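Local coordinates for protein phytochromobilin synthase (Solanum lycopersicum, PDB 6KME) that binds biliverdin IX alpha and probably reduces it with electrons from ferredoxin to phytochromobilin, on the path to phytochrome, at residues A[111-116]-A[200-205]; A[35-40]-A[98-103]. The protein carries 1 engineered substitution. All blocks are in the same frame, centred on the assembly; numbering follows the deposited sequence.

Contact 1: A[111-116]-A[200-205]. With BLA (biliverdine IX alpha), chain B.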
ATOM      1  N   PRO A 111      -2.873  -8.356   7.520  1.00 22.79           N
ATOM      2  CA  PRO A 111      -2.243  -7.135   7.024  1.00 25.88           C
ATOM      3  C   PRO A 111      -2.664  -6.857   5.587  1.00 26.71           C
ATOM      4  O   PRO A 111      -3.052  -7.752   4.833  1.00 22.63           O
ATOM      5  CB  PRO A 111      -0.741  -7.438   7.119  1.00 23.21           C
ATOM      6  CG  PRO A 111      -0.625  -8.484   8.183  1.00 22.34           C
ATOM      7  CD  PRO A 111      -1.887  -9.321   8.050  1.00 20.90           C
ATOM      8  N   ILE A 112      -2.595  -5.582   5.220  1.00 21.32           N
ATOM      9  CA  ILE A 112      -2.823  -5.143   3.849  1.00 27.42           C
ATOM     10  C   ILE A 112      -1.508  -5.229   3.082  1.00 25.08           C
ATOM     11  O   ILE A 112      -0.514  -4.610   3.472  1.00 26.12           O
ATOM     12  CB  ILE A 112      -3.391  -3.718   3.825  1.00 24.46           C
ATOM     13  CG1 ILE A 112      -4.828  -3.748   4.353  1.00 24.78           C
ATOM     14  CG2 ILE A 112      -3.294  -3.142   2.427  1.00 20.11           C
ATOM     15  CD1 ILE A 112      -5.393  -2.378   4.719  1.00 32.75           C
ATOM     16  N   PHE A 113      -1.485  -6.017   2.004  1.00 19.72           N
ATOM     17  CA  PHE A 113      -0.295  -6.072   1.170  1.00 23.21           C
ATOM     18  C   PHE A 113      -0.218  -4.800   0.343  1.00 22.56           C
ATOM     19  O   PHE A 113      -1.213  -4.369  -0.241  1.00 19.60           O
ATOM     20  CB  PHE A 113      -0.282  -7.301   0.251  1.00 24.62           C
ATOM     21  CG  PHE A 113       1.004  -7.428  -0.540  1.00 21.50           C
ATOM     22  CD1 PHE A 113       2.122  -8.042   0.023  1.00 17.10           C
ATOM     23  CD2 PHE A 113       1.114  -6.874  -1.818  1.00 23.63           C
ATOM     24  CE1 PHE A 113       3.337  -8.123  -0.688  1.00 25.06           C
ATOM     25  CE2 PHE A 113       2.311  -6.946  -2.530  1.00 24.73           C
ATOM     26  CZ  PHE A 113       3.427  -7.580  -1.964  1.00 21.68           C
ATOM     27  N   CYS A 114       0.974  -4.203   0.286  1.00 19.66           N
ATOM     28  CA  CYS A 114       1.155  -2.870  -0.280  1.00 19.28           C
ATOM     29  C   CYS A 114       2.459  -2.823  -1.071  1.00 23.37           C
ATOM     30  O   CYS A 114       3.535  -3.043  -0.506  1.00 24.03           O
ATOM     31  CB  CYS A 114       1.148  -1.829   0.845  1.00 23.69           C
ATOM     32  SG  CYS A 114       1.616  -0.145   0.369  1.00 31.26           S
ATOM     33  N   ALA A 115       2.370  -2.547  -2.375  1.00 21.71           N
ATOM     34  CA  ALA A 115       3.550  -2.329  -3.217  1.00 21.09           C
ATOM     35  C   ALA A 115       3.310  -1.076  -4.045  1.00 27.82           C
ATOM     36  O   ALA A 115       2.401  -1.044  -4.886  1.00 22.35           O
ATOM     37  CB  ALA A 115       3.837  -3.527  -4.121  1.00 23.73           C
ATOM     38  N   ASN A 116       4.114  -0.042  -3.796  1.00 20.32           N
ATOM     39  CA  ASN A 116       3.999   1.252  -4.473  1.00 15.45           C
ATOM     40  C   ASN A 116       5.381   1.618  -5.011  1.00 19.49           C
ATOM     41  O   ASN A 116       6.252   2.088  -4.265  1.00 19.94           O
ATOM     42  CB  ASN A 116       3.463   2.326  -3.532  1.00 19.56           C
ATOM     43  CG  ASN A 116       1.968   2.231  -3.343  1.00 34.72           C
ATOM     44  OD1 ASN A 116       1.483   1.418  -2.559  1.00 28.79           O
ATOM     45  ND2 ASN A 116       1.227   3.047  -4.074  1.00 26.67           N
ATOM     46  N   ASP A 200       9.164 -12.420  -2.557  1.00 23.48           N
ATOM     47  CA  ASP A 200       9.308 -12.937  -1.197  1.00 30.11           C
ATOM     48  C   ASP A 200       8.244 -12.376  -0.259  1.00 26.17           C
ATOM     49  O   ASP A 200       7.655 -13.121   0.538  1.00 25.70           O
ATOM     50  CB  ASP A 200      10.703 -12.605  -0.666  1.00 27.44           C
ATOM     51  CG  ASP A 200      11.754 -13.571  -1.170  1.00 35.87           C
ATOM     52  OD1 ASP A 200      11.363 -14.566  -1.816  1.00 34.79           O
ATOM     53  OD2 ASP A 200      12.960 -13.345  -0.921  1.00 36.97           O
ATOM     54  N   TYR A 201       8.002 -11.063  -0.323  1.00 20.90           N
ATOM     55  CA  TYR A 201       7.003 -10.428   0.534  1.00 18.14           C
ATOM     56  C   TYR A 201       5.594 -10.885   0.165  1.00 20.73           C
ATOM     57  O   TYR A 201       4.758 -11.122   1.049  1.00 21.29           O
ATOM     58  CB  TYR A 201       7.115  -8.892   0.445  1.00 18.06           C
ATOM     59  CG  TYR A 201       8.106  -8.273   1.438  1.00 22.03           C
ATOM     60  CD1 TYR A 201       9.422  -8.730   1.513  1.00 20.86           C
ATOM     61  CD2 TYR A 201       7.721  -7.245   2.294  1.00 21.86           C
ATOM     62  CE1 TYR A 201      10.337  -8.179   2.427  1.00 24.09           C
ATOM     63  CE2 TYR A 201       8.638  -6.677   3.218  1.00 23.43           C
ATOM     64  CZ  TYR A 201       9.936  -7.161   3.277  1.00 21.52           C
ATOM     65  OH  TYR A 201      10.843  -6.626   4.173  1.00 23.97           O
ATOM     66  N   TYR A 202       5.302 -11.025  -1.134  1.00 21.32           N
ATOM     67  CA  TYR A 202       3.951 -11.444  -1.499  1.00 20.40           C
ATOM     68  C   TYR A 202       3.699 -12.906  -1.125  1.00 22.37           C
ATOM     69  O   TYR A 202       2.592 -13.263  -0.698  1.00 19.52           O
ATOM     70  CB  TYR A 202       3.681 -11.192  -2.987  1.00 22.30           C
ATOM     71  CG  TYR A 202       2.200 -11.326  -3.292  1.00 22.58           C
ATOM     72  CD1 TYR A 202       1.283 -10.436  -2.740  1.00 17.32           C
ATOM     73  CD2 TYR A 202       1.717 -12.361  -4.077  1.00 19.12           C
ATOM     74  CE1 TYR A 202      -0.087 -10.562  -2.974  1.00 19.97           C
ATOM     75  CE2 TYR A 202       0.335 -12.499  -4.325  1.00 23.95           C
ATOM     76  CZ  TYR A 202      -0.553 -11.594  -3.764  1.00 23.90           C
ATOM     77  OH  TYR A 202      -1.909 -11.720  -3.992  1.00 25.09           O
ATOM     78  N   GLN A 203       4.718 -13.769  -1.249  1.00 22.83           N
ATOM     79  CA  GLN A 203       4.552 -15.152  -0.821  1.00 25.98           C
ATOM     80  C   GLN A 203       4.374 -15.239   0.693  1.00 27.31           C
ATOM     81  O   GLN A 203       3.592 -16.061   1.187  1.00 23.36           O
ATOM     82  CB  GLN A 203       5.741 -15.998  -1.293  1.00 29.94           C
ATOM     83  CG  GLN A 203       5.749 -16.237  -2.811  1.00 27.75           C
ATOM     84  CD  GLN A 203       6.945 -17.051  -3.279  1.00 32.19           C
ATOM     85  OE1 GLN A 203       8.068 -16.838  -2.829  1.00 40.54           O
ATOM     86  NE2 GLN A 203       6.703 -17.999  -4.176  1.00 35.86           N
ATOM     87  N   ALA A 204       5.090 -14.400   1.450  1.00 22.26           N
ATOM     88  CA  ALA A 204       4.884 -14.345   2.894  1.00 26.96           C
ATOM     89  C   ALA A 204       3.445 -13.970   3.223  1.00 19.55           C
ATOM     90  O   ALA A 204       2.832 -14.565   4.117  1.00 22.00           O
ATOM     91  CB  ALA A 204       5.862 -13.346   3.536  1.00 23.31           C
ATOM     92  N   TRP A 205       2.893 -12.985   2.505  1.00 18.63           N
ATOM     93  CA  TRP A 205       1.524 -12.541   2.752  1.00 22.31           C
ATOM     94  C   TRP A 205       0.526 -13.646   2.417  1.00 25.73           C
ATOM     95  O   TRP A 205      -0.446 -13.862   3.156  1.00 22.77           O
ATOM     96  CB  TRP A 205       1.228 -11.275   1.942  1.00 19.15           C
ATOM     97  CG  TRP A 205      -0.170 -10.740   2.189  1.00 19.76           C
ATOM     98  CD1 TRP A 205      -0.560  -9.910   3.201  1.00 16.72           C
ATOM     99  CD2 TRP A 205      -1.354 -11.030   1.428  1.00 22.19           C
ATOM    100  NE1 TRP A 205      -1.914  -9.671   3.124  1.00 23.44           N
ATOM    101  CE2 TRP A 205      -2.426 -10.348   2.048  1.00 23.06           C
ATOM    102  CE3 TRP A 205      -1.612 -11.806   0.283  1.00 19.39           C
ATOM    103  CZ2 TRP A 205      -3.740 -10.408   1.563  1.00 22.79           C
ATOM    104  CZ3 TRP A 205      -2.916 -11.872  -0.198  1.00 23.97           C
ATOM    105  CH2 TRP A 205      -3.968 -11.176   0.444  1.00 23.20           C
TER
HETATM  106  CHA BLA B 401       7.157   9.580  -2.783  1.00 26.90           C
HETATM  107  NA  BLA B 401       5.695   7.716  -1.729  1.00 22.67           N
HETATM  108  C1A BLA B 401       6.662   8.730  -1.625  1.00 25.68           C
HETATM  109  C2A BLA B 401       7.064   8.809  -0.220  1.00 19.64           C
HETATM  110  C3A BLA B 401       6.290   7.801   0.508  1.00 18.48           C
HETATM  111  C4A BLA B 401       5.449   7.140  -0.449  1.00 26.86           C
HETATM  112  CMA BLA B 401       6.327   7.442   1.996  1.00 21.24           C
HETATM  113  CAA BLA B 401       8.105   9.842   0.296  1.00 19.04           C
HETATM  114  CBA BLA B 401       7.428  11.174   0.478  1.00 18.80           C
HETATM  115  CGA BLA B 401       6.831  11.301   1.928  1.00 21.66           C
HETATM  116  O1A BLA B 401       7.661  11.072   2.759  1.00 18.06           O
HETATM  117  O2A BLA B 401       5.675  11.606   1.938  1.00 21.19           O
HETATM  118  CHB BLA B 401       4.462   5.986  -0.224  1.00 23.03           C
HETATM  119  NB  BLA B 401       3.353   6.539   1.867  1.00 27.32           N
HETATM  120  C1B BLA B 401       3.438   5.759   0.690  1.00 32.80           C
HETATM  121  C2B BLA B 401       2.519   4.515   1.051  1.00 26.85           C
HETATM  122  C3B BLA B 401       1.801   4.777   2.212  1.00 24.99           C
HETATM  123  C4B BLA B 401       2.297   6.127   2.734  1.00 26.69           C
HETATM  124  CMB BLA B 401       2.336   3.394   0.044  1.00 32.39           C
HETATM  125  OB  BLA B 401       1.922   6.826   3.663  1.00 24.53           O
HETATM  126  CAB BLA B 401       0.772   4.129   3.105  1.00 24.98           C
HETATM  127  CBB BLA B 401       0.045   4.458   4.198  1.00 35.01           C
HETATM  128  NC  BLA B 401       3.781   6.917  -5.885  1.00 34.64           N
HETATM  129  C1C BLA B 401       2.859   5.847  -5.950  1.00 46.34           C
HETATM  130  C2C BLA B 401       2.148   5.998  -7.301  1.00 36.77           C
HETATM  131  C3C BLA B 401       2.688   7.120  -7.931  1.00 23.62           C
HETATM  132  C4C BLA B 401       3.769   7.749  -7.021  1.00 25.11           C
HETATM  133  CMC BLA B 401       1.063   4.981  -7.677  1.00 38.79           C
HETATM  134  OC  BLA B 401       2.816   5.081  -5.000  1.00 58.59           O
HETATM  135  CAC BLA B 401       2.292   7.644  -9.265  1.00 28.03           C
HETATM  136  CBC BLA B 401       1.121   7.676  -9.940  1.00 36.83           C
HETATM  137  CHD BLA B 401       4.612   8.828  -7.073  1.00 19.95           C
HETATM  138  ND  BLA B 401       5.705   8.888  -4.725  1.00 27.70           N
HETATM  139  C1D BLA B 401       5.517   9.337  -5.965  1.00 25.66           C
HETATM  140  C2D BLA B 401       6.373  10.551  -6.280  1.00 24.64           C
HETATM  141  C3D BLA B 401       7.114  10.818  -5.144  1.00 27.05           C
HETATM  142  C4D BLA B 401       6.712   9.752  -4.083  1.00 25.16           C
HETATM  143  CMD BLA B 401       6.295  11.214  -7.643  1.00 23.81           C
HETATM  144  CAD BLA B 401       8.154  11.895  -4.812  1.00 23.27           C
HETATM  145  CBD BLA B 401       7.565  13.283  -4.652  1.00 26.66           C
HETATM  146  CGD BLA B 401       6.666  13.488  -3.354  1.00 32.64           C
HETATM  147  O1D BLA B 401       5.595  13.996  -3.634  1.00 31.16           O
HETATM  148  O2D BLA B 401       7.198  13.112  -2.318  1.00 29.38           O

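Contact 2: A[35-40]-A[98-103]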
ATOM      1  N   LYS A  35       5.345  -7.800 -15.190  1.00 27.43           N
ATOM      2  CA  LYS A  35       5.866  -9.109 -14.809  1.00 32.75           C
ATOM      3  C   LYS A  35       5.473  -9.459 -13.381  1.00 32.49           C
ATOM      4  O   LYS A  35       5.157 -10.618 -13.077  1.00 27.92           O
ATOM      5  CB  LYS A  35       7.395  -9.141 -14.955  1.00 35.63           C
ATOM      6  CG  LYS A  35       7.925  -9.182 -16.391  1.00 51.39           C
ATOM      7  CD  LYS A  35       9.463  -9.045 -16.452  1.00 68.42           C
ATOM      8  CE  LYS A  35       9.927  -7.583 -16.287  1.00 74.95           C
ATOM      9  NZ  LYS A  35      11.391  -7.320 -16.494  1.00 76.08           N
ATOM     10  N   LEU A  36       5.495  -8.466 -12.487  1.00 28.19           N
ATOM     11  CA  LEU A  36       5.217  -8.723 -11.079  1.00 25.62           C
ATOM     12  C   LEU A  36       3.731  -8.940 -10.842  1.00 26.16           C
ATOM     13  O   LEU A  36       3.351  -9.751  -9.989  1.00 24.35           O
ATOM     14  CB  LEU A  36       5.729  -7.570 -10.208  1.00 26.19           C
ATOM     15  CG  LEU A  36       7.247  -7.436 -10.046  1.00 32.46           C
ATOM     16  CD1 LEU A  36       7.565  -6.224  -9.172  1.00 30.17           C
ATOM     17  CD2 LEU A  36       7.849  -8.717  -9.473  1.00 31.89           C
ATOM     18  N   ILE A  37       2.878  -8.214 -11.568  1.00 24.95           N
ATOM     19  CA  ILE A  37       1.441  -8.460 -11.467  1.00 28.26           C
ATOM     20  C   ILE A  37       1.125  -9.884 -11.903  1.00 25.41           C
ATOM     21  O   ILE A  37       0.362 -10.597 -11.244  1.00 24.89           O
ATOM     22  CB  ILE A  37       0.644  -7.439 -12.300  1.00 28.00           C
ATOM     23  CG1 ILE A  37       0.898  -6.010 -11.822  1.00 23.21           C
ATOM     24  CG2 ILE A  37      -0.832  -7.736 -12.188  1.00 24.46           C
ATOM     25  CD1 ILE A  37       0.618  -4.951 -12.900  1.00 28.91           C
ATOM     26  N   HIS A  38       1.703 -10.313 -13.031  1.00 25.86           N
ATOM     27  CA  HIS A  38       1.492 -11.679 -13.509  1.00 29.90           C
ATOM     28  C   HIS A  38       1.950 -12.693 -12.474  1.00 33.51           C
ATOM     29  O   HIS A  38       1.258 -13.687 -12.210  1.00 26.17           O
ATOM     30  CB  HIS A  38       2.230 -11.901 -14.828  1.00 33.14           C
ATOM     31  CG  HIS A  38       1.981 -13.247 -15.439  1.00 48.16           C
ATOM     32  ND1 HIS A  38       2.822 -14.323 -15.243  1.00 49.71           N
ATOM     33  CD2 HIS A  38       0.986 -13.690 -16.245  1.00 51.98           C
ATOM     34  CE1 HIS A  38       2.358 -15.369 -15.903  1.00 50.30           C
ATOM     35  NE2 HIS A  38       1.245 -15.013 -16.518  1.00 50.99           N
ATOM     36  N   PHE A  39       3.132 -12.466 -11.891  1.00 32.12           N
ATOM     37  CA  PHE A  39       3.610 -13.339 -10.828  1.00 29.84           C
ATOM     38  C   PHE A  39       2.588 -13.425  -9.702  1.00 28.28           C
ATOM     39  O   PHE A  39       2.292 -14.512  -9.200  1.00 25.50           O
ATOM     40  CB  PHE A  39       4.952 -12.849 -10.277  1.00 27.11           C
ATOM     41  CG  PHE A  39       5.402 -13.595  -9.037  1.00 24.92           C
ATOM     42  CD1 PHE A  39       6.161 -14.742  -9.143  1.00 30.02           C
ATOM     43  CD2 PHE A  39       5.037 -13.158  -7.770  1.00 25.74           C
ATOM     44  CE1 PHE A  39       6.563 -15.440  -8.005  1.00 35.67           C
ATOM     45  CE2 PHE A  39       5.428 -13.847  -6.635  1.00 28.73           C
ATOM     46  CZ  PHE A  39       6.195 -14.989  -6.750  1.00 33.23           C
ATOM     47  N   ALA A  40       2.041 -12.279  -9.288  1.00 21.53           N
ATOM     48  CA  ALA A  40       1.221 -12.262  -8.082  1.00 24.80           C
ATOM     49  C   ALA A  40      -0.118 -12.932  -8.323  1.00 29.47           C
ATOM     50  O   ALA A  40      -0.613 -13.673  -7.463  1.00 25.73           O
ATOM     51  CB  ALA A  40       1.024 -10.825  -7.594  1.00 26.02           C
ATOM     52  N   LEU A  98       3.940   1.129 -10.397  1.00 21.09           N
ATOM     53  CA  LEU A  98       3.111   0.032  -9.919  1.00 20.12           C
ATOM     54  C   LEU A  98       2.465   0.435  -8.599  1.00 21.22           C
ATOM     55  O   LEU A  98       3.157   0.857  -7.667  1.00 23.68           O
ATOM     56  CB  LEU A  98       3.929  -1.262  -9.731  1.00 19.21           C
ATOM     57  CG  LEU A  98       3.123  -2.457  -9.171  1.00 18.89           C
ATOM     58  CD1 LEU A  98       2.097  -2.943 -10.192  1.00 22.02           C
ATOM     59  CD2 LEU A  98       4.042  -3.615  -8.742  1.00 28.26           C
ATOM     60  N   ASP A  99       1.139   0.321  -8.526  1.00 21.19           N
ATOM     61  CA  ASP A  99       0.398   0.334  -7.265  1.00 18.13           C
ATOM     62  C   ASP A  99      -0.404  -0.958  -7.223  1.00 18.60           C
ATOM     63  O   ASP A  99      -1.388  -1.102  -7.956  1.00 22.77           O
ATOM     64  CB  ASP A  99      -0.527   1.549  -7.137  1.00 20.37           C
ATOM     65  CG  ASP A  99      -1.225   1.633  -5.748  1.00 33.12           C
ATOM     66  OD1 ASP A  99      -1.384   0.586  -5.079  1.00 35.57           O
ATOM     67  OD2 ASP A  99      -1.605   2.751  -5.324  1.00 39.46           O
ATOM     68  N   PHE A 100       0.012  -1.871  -6.349  1.00 21.91           N
ATOM     69  CA  PHE A 100      -0.567  -3.198  -6.195  1.00 22.90           C
ATOM     70  C   PHE A 100      -0.907  -3.377  -4.722  1.00 22.80           C
ATOM     71  O   PHE A 100      -0.040  -3.181  -3.864  1.00 25.00           O
ATOM     72  CB  PHE A 100       0.442  -4.256  -6.677  1.00 21.89           C
ATOM     73  CG  PHE A 100      -0.071  -5.658  -6.631  1.00 25.22           C
ATOM     74  CD1 PHE A 100       0.021  -6.407  -5.468  1.00 29.94           C
ATOM     75  CD2 PHE A 100      -0.641  -6.234  -7.759  1.00 20.75           C
ATOM     76  CE1 PHE A 100      -0.461  -7.719  -5.432  1.00 23.54           C
ATOM     77  CE2 PHE A 100      -1.134  -7.529  -7.724  1.00 32.01           C
ATOM     78  CZ  PHE A 100      -1.039  -8.267  -6.560  1.00 24.50           C
ATOM     79  N   ALA A 101      -2.164  -3.712  -4.419  1.00 22.91           N
ATOM     80  CA  ALA A 101      -2.596  -3.871  -3.034  1.00 16.79           C
ATOM     81  C   ALA A 101      -3.604  -5.007  -2.909  1.00 21.78           C
ATOM     82  O   ALA A 101      -4.376  -5.288  -3.831  1.00 21.65           O
ATOM     83  CB  ALA A 101      -3.234  -2.586  -2.475  1.00 16.99           C
ATOM     84  N   ALA A 102      -3.593  -5.646  -1.741  1.00 22.32           N
ATOM     85  CA  ALA A 102      -4.578  -6.654  -1.369  1.00 23.42           C
ATOM     86  C   ALA A 102      -5.267  -6.189  -0.094  1.00 20.74           C
ATOM     87  O   ALA A 102      -4.610  -6.006   0.940  1.00 21.62           O
ATOM     88  CB  ALA A 102      -3.925  -8.020  -1.175  1.00 21.55           C
ATOM     89  N   PHE A 103      -6.580  -5.969  -0.186  1.00 21.64           N
ATOM     90  CA  PHE A 103      -7.404  -5.560   0.942  1.00 23.58           C
ATOM     91  C   PHE A 103      -8.216  -6.752   1.423  1.00 27.08           C
ATOM     92  O   PHE A 103      -8.996  -7.314   0.630  1.00 24.43           O
ATOM     93  CB  PHE A 103      -8.345  -4.429   0.541  1.00 21.72           C
ATOM     94  CG  PHE A 103      -7.642  -3.166   0.060  1.00 21.18           C
ATOM     95  CD1 PHE A 103      -6.538  -2.665   0.727  1.00 22.83           C
ATOM     96  CD2 PHE A 103      -8.115  -2.480  -1.055  1.00 39.02           C
ATOM     97  CE1 PHE A 103      -5.906  -1.504   0.283  1.00 22.56           C
ATOM     98  CE2 PHE A 103      -7.492  -1.318  -1.505  1.00 36.89           C
ATOM     99  CZ  PHE A 103      -6.385  -0.830  -0.838  1.00 24.18           C
TER

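Contact 1: A[111-116]-A[200-205]
F113 reaches from strand 112-119 toward two aromatic residues of helix 188-211, Y202 and W205, and each meets a different part of it. Y202 comes edge-on: its CD1 stands over the centre of the F113 ring, 3.6 Å from F113 CE2, and the planes meet at 78° in a T-shaped pair with F113 supplying the face. At the far end of its ring the Y202 hydroxyl is hydrogen-bonded to T44. W205 offers a face instead, and F113 CB rests on it, 3.9 Å from the centroid of the W205 five-membered ring and nearly on its normal, a CH-pi contact. Because F113 CG is anti to the backbone N (chi1 -175°), the ring runs on toward the helix backbone, where F113 CE1 lies 3.5 Å from Y202 CA. Here a helix packs, nearly antiparallel to the strand, on one side of the central antiparallel sheet of the ferredoxin-dependent bilin reductase fold. The indole also holds the residue just before the strand: W205 NE1 donates to P111 O at 2.8 Å, with N-H...O at 165°, leaving in the indole plane but arriving above the carbonyl plane. A leucine in place of W205 would probably leave P111 O without this donor and F113 CB without its flat support. On the sheet's other side, N116 ND2 donates to OC of biliverdin at 2.7 Å, while R235 holds N116 OD1.

Contact 2: A[35-40]-A[98-103]
F100 and L98, two residues apart on strand 96-104, both turn toward helix 34-47 and meet I37 and A40 on its sheet-facing side. F100 shows how a strand residue spans the gap. From CB the chain leaves the sheet with CG anti to the backbone N (chi1 -177°), which carries the ring out toward the helix. Along one side of the ring, F100 CD2 passes I37 CG1 at a loose 4.4 Å, and F100 CE2 comes within 3.9 Å of A40 CB. The tip is the tightest point, with F100 CZ only 3.4 Å from A40 CB; CE1, on the ring's other side, stays a little farther from the same methyl. The small side chain of A40 thus lets the ring end close against the helix. Neighbouring strands hold the ring as well, through L84 and F113. L98 works beside I37: the two side chains run alongside one another but point opposite ways, and L98 CD1 lies 3.7 Å from both I37 CG1 and I37 CD1. Its other methyl, L98 CD2, only brushes CD1 of L36, whose side chain also packs on F195 and F198 of helix 188-211. No hydrogen bond crosses between the segments, whose axes approach to 10.3 Å and run at 15° to each other. Between L98 and F100, D99 points to the opposite side of the sheet, where it forms a salt bridge with R85 and touches the bilin. This places helix 34-47 on one face of the central antiparallel sheet of the bilin reductase fold and the bilin on the other.

How the contacts relate
Contacts 1 and 2, with centres 9 Å apart, illustrate two helices sharing one face of a sheet. Their strands are neighbours, joined by probable backbone hydrogen bonds from A115 N to F100 O (2.9 Å) and from A102 N to F113 O (3.1 Å), and the F100 and F113 side chains touch. The helices meet too: Y202 CE2 packs 3.5 Å from A40 O, and T44, the partner of the Y202 hydroxyl, is also hydrogen-bonded to A40 O. Across the sheet lies the biliverdin pocket, lined in part by C114 and N116 from contact 1 and D99 from contact 2; N116 and D99 touch. The side chain of L98 stays about 7 Å from the bound biliverdin IX alpha, nearest atoms.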